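Acetylornithine aminotransferase (Aquifex aeolicus, PDB 2EH6) catalyses the pyridoxal-phosphate-dependent transfer of an amino group from N(2)-acetyl-L-ornithine to 2-oxoglutarate, a step of arginine biosynthesis. Local coordinates at residues L243-I249 against L276-G281. Residues are numbered along the deposited sequence; the frame is centred on the assembly and turned at random.
Sequences LGGGVPI and LACRAG
Leu243 and Gly244 open a glycine-rich loop whose backbone rests on Gly281 and Ala280, near the start of the long helix 275-308. In this fold-type-I aminotransferase the loop follows Lys241, the lysine that links covalently to pyridoxal phosphate though unattached in this structure, and leads into strand 250-255, antiparallel to both its neighbours in the seven-stranded sheet of the large, cofactor-binding domain. Leu243 O lies 3.3 Å from Gly281 CA in a CA-H...O contact, 154° at the hydrogen. That O is buried without a hydrogen-bond partner, and glycine lets its CA meet the carbonyl directly. Gly244 begins a type I' turn closed by Val247 N bonding to its O at 3.0 Å; the same O lies 3.5 Å from the Ala280 methyl. A side chain on Gly244 would strike Val247 O, Gly245 has a positive phi that favours glycine, and on Gly246 a side chain would jam against the preceding carbonyl. Val247 then straddles the helix surface with its two methyls: CG1, anti to the backbone N (chi1 178°), lies over Ala277 CA at 3.8 Å, while CG2 meets Ala280 CB. Small alanines leave room for this branched side chain, and Leu53 of helix 47-59 touches both Val247 and Ala280. Pro248 presents its carbonyl O to Ala277 CB at 3.6 Å and also packs on Asn274 of the second subunit. Ile249 also packs on Leu75 of helix 70-81. Its extended chain runs past the Ala277 methyl and brings CD1 to 3.5 Å from Ala277 O, the carbonyl that accepts the helical hydrogen bond from Gly281 N.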
ATOM      1  N   LEU A 243      13.625   0.504   3.065  1.00 25.04           N
ATOM      2  CA  LEU A 243      14.008   0.218   1.683  1.00 22.85           C
ATOM      3  C   LEU A 243      13.865   1.419   0.751  1.00 23.47           C
ATOM      4  O   LEU A 243      14.656   1.592  -0.182  1.00 23.50           O
ATOM      5  CB  LEU A 243      13.158  -0.935   1.149  1.00 23.26           C
ATOM      6  CG  LEU A 243      13.282  -1.299  -0.332  1.00 23.23           C
ATOM      7  CD1 LEU A 243      14.725  -1.678  -0.670  1.00 25.60           C
ATOM      8  CD2 LEU A 243      12.351  -2.464  -0.626  1.00 25.06           C
ATOM      9  N   GLY A 244      12.853   2.247   1.002  1.00 22.38           N
ATOM     10  CA  GLY A 244      12.620   3.401   0.160  1.00 21.16           C
ATOM     11  C   GLY A 244      13.173   4.713   0.696  1.00 22.37           C
ATOM     12  O   GLY A 244      13.012   5.746   0.059  1.00 22.66           O
ATOM     13  N   GLY A 245      13.809   4.676   1.860  1.00 21.62           N
ATOM     14  CA  GLY A 245      14.380   5.884   2.443  1.00 24.13           C
ATOM     15  C   GLY A 245      13.399   7.028   2.653  1.00 25.59           C
ATOM     16  O   GLY A 245      13.804   8.184   2.821  1.00 22.87           O
ATOM     17  N   GLY A 246      12.106   6.714   2.654  1.00 23.16           N
ATOM     18  CA  GLY A 246      11.101   7.746   2.834  1.00 24.06           C
ATOM     19  C   GLY A 246      10.005   7.630   1.796  1.00 22.89           C
ATOM     20  O   GLY A 246       8.873   8.054   2.030  1.00 22.61           O
ATOM     21  N   VAL A 247      10.345   7.073   0.637  1.00 20.42           N
ATOM     22  CA  VAL A 247       9.366   6.878  -0.431  1.00 21.42           C
ATOM     23  C   VAL A 247       8.667   5.533  -0.169  1.00 22.76           C
ATOM     24  O   VAL A 247       9.332   4.537   0.131  1.00 22.27           O
ATOM     25  CB  VAL A 247      10.064   6.841  -1.809  1.00 22.11           C
ATOM     26  CG1 VAL A 247       9.039   6.588  -2.918  1.00 23.20           C
ATOM     27  CG2 VAL A 247      10.797   8.165  -2.055  1.00 20.76           C
ATOM     28  N   PRO A 248       7.321   5.486  -0.264  1.00 21.31           N
ATOM     29  CA  PRO A 248       6.602   4.229  -0.019  1.00 22.15           C
ATOM     30  C   PRO A 248       7.005   3.115  -0.972  1.00 21.21           C
ATOM     31  O   PRO A 248       7.003   3.294  -2.188  1.00 20.31           O
ATOM     32  CB  PRO A 248       5.138   4.614  -0.206  1.00 24.21           C
ATOM     33  CG  PRO A 248       5.127   6.105   0.125  1.00 23.38           C
ATOM     34  CD  PRO A 248       6.377   6.582  -0.552  1.00 22.75           C
ATOM     35  N   ILE A 249       7.348   1.964  -0.410  1.00 23.01           N
ATOM     36  CA  ILE A 249       7.737   0.816  -1.219  1.00 21.12           C
ATOM     37  C   ILE A 249       7.691  -0.427  -0.349  1.00 21.50           C
ATOM     38  O   ILE A 249       7.842  -0.359   0.869  1.00 22.23           O
ATOM     39  CB  ILE A 249       9.168   0.994  -1.804  1.00 21.38           C
ATOM     40  CG1 ILE A 249       9.476  -0.127  -2.806  1.00 22.71           C
ATOM     41  CG2 ILE A 249      10.196   1.000  -0.678  1.00 24.01           C
ATOM     42  CD1 ILE A 249      10.787   0.077  -3.588  1.00 21.67           C
ATOM     43  N   LEU A 276       9.518   5.843  -9.355  1.00 23.23           N
ATOM     44  CA  LEU A 276       9.942   6.719  -8.270  1.00 23.11           C
ATOM     45  C   LEU A 276      10.400   5.894  -7.066  1.00 23.93           C
ATOM     46  O   LEU A 276      11.455   6.149  -6.484  1.00 23.44           O
ATOM     47  CB  LEU A 276       8.799   7.650  -7.865  1.00 25.25           C
ATOM     48  CG  LEU A 276       9.188   8.782  -6.909  1.00 27.76           C
ATOM     49  CD1 LEU A 276      10.142   9.731  -7.619  1.00 28.35           C
ATOM     50  CD2 LEU A 276       7.946   9.522  -6.448  1.00 28.03           C
ATOM     51  N   ALA A 277       9.602   4.897  -6.700  1.00 24.09           N
ATOM     52  CA  ALA A 277       9.926   4.026  -5.579  1.00 24.60           C
ATOM     53  C   ALA A 277      11.203   3.234  -5.861  1.00 24.61           C
ATOM     54  O   ALA A 277      12.059   3.064  -4.985  1.00 24.83           O
ATOM     55  CB  ALA A 277       8.764   3.063  -5.321  1.00 24.99           C
ATOM     56  N   CYS A 278      11.330   2.742  -7.084  1.00 24.41           N
ATOM     57  CA  CYS A 278      12.506   1.961  -7.448  1.00 25.83           C
ATOM     58  C   CYS A 278      13.779   2.800  -7.498  1.00 24.48           C
ATOM     59  O   CYS A 278      14.858   2.315  -7.177  1.00 24.30           O
ATOM     60  CB  CYS A 278      12.270   1.249  -8.780  1.00 25.17           C
ATOM     61  SG  CYS A 278      11.061  -0.118  -8.665  1.00 28.16           S
ATOM     62  N   ARG A 279      13.657   4.064  -7.891  1.00 25.83           N
ATOM     63  CA  ARG A 279      14.828   4.936  -7.946  1.00 26.29           C
ATOM     64  C   ARG A 279      15.309   5.144  -6.508  1.00 26.15           C
ATOM     65  O   ARG A 279      16.510   5.148  -6.227  1.00 26.07           O
ATOM     66  CB  ARG A 279      14.450   6.276  -8.587  1.00 30.21           C
ATOM     67  CG  ARG A 279      15.617   7.227  -8.865  1.00 33.57           C
ATOM     68  CD  ARG A 279      16.513   6.745 -10.009  1.00 36.28           C
ATOM     69  NE  ARG A 279      17.568   7.712 -10.316  1.00 38.86           N
ATOM     70  CZ  ARG A 279      17.445   8.735 -11.164  1.00 40.85           C
ATOM     71  NH1 ARG A 279      16.308   8.944 -11.819  1.00 41.40           N
ATOM     72  NH2 ARG A 279      18.466   9.563 -11.354  1.00 41.91           N
ATOM     73  N   ALA A 280      14.360   5.301  -5.589  1.00 22.73           N
ATOM     74  CA  ALA A 280      14.690   5.495  -4.185  1.00 23.31           C
ATOM     75  C   ALA A 280      15.362   4.247  -3.632  1.00 24.17           C
ATOM     76  O   ALA A 280      16.423   4.324  -3.004  1.00 23.29           O
ATOM     77  CB  ALA A 280      13.425   5.806  -3.389  1.00 20.52           C
ATOM     78  N   GLY A 281      14.736   3.097  -3.870  1.00 23.20           N
ATOM     79  CA  GLY A 281      15.283   1.844  -3.384  1.00 26.26           C
ATOM     80  C   GLY A 281      16.676   1.568  -3.918  1.00 26.11           C
ATOM     81  O   GLY A 281      17.524   1.042  -3.204  1.00 25.47           O
TER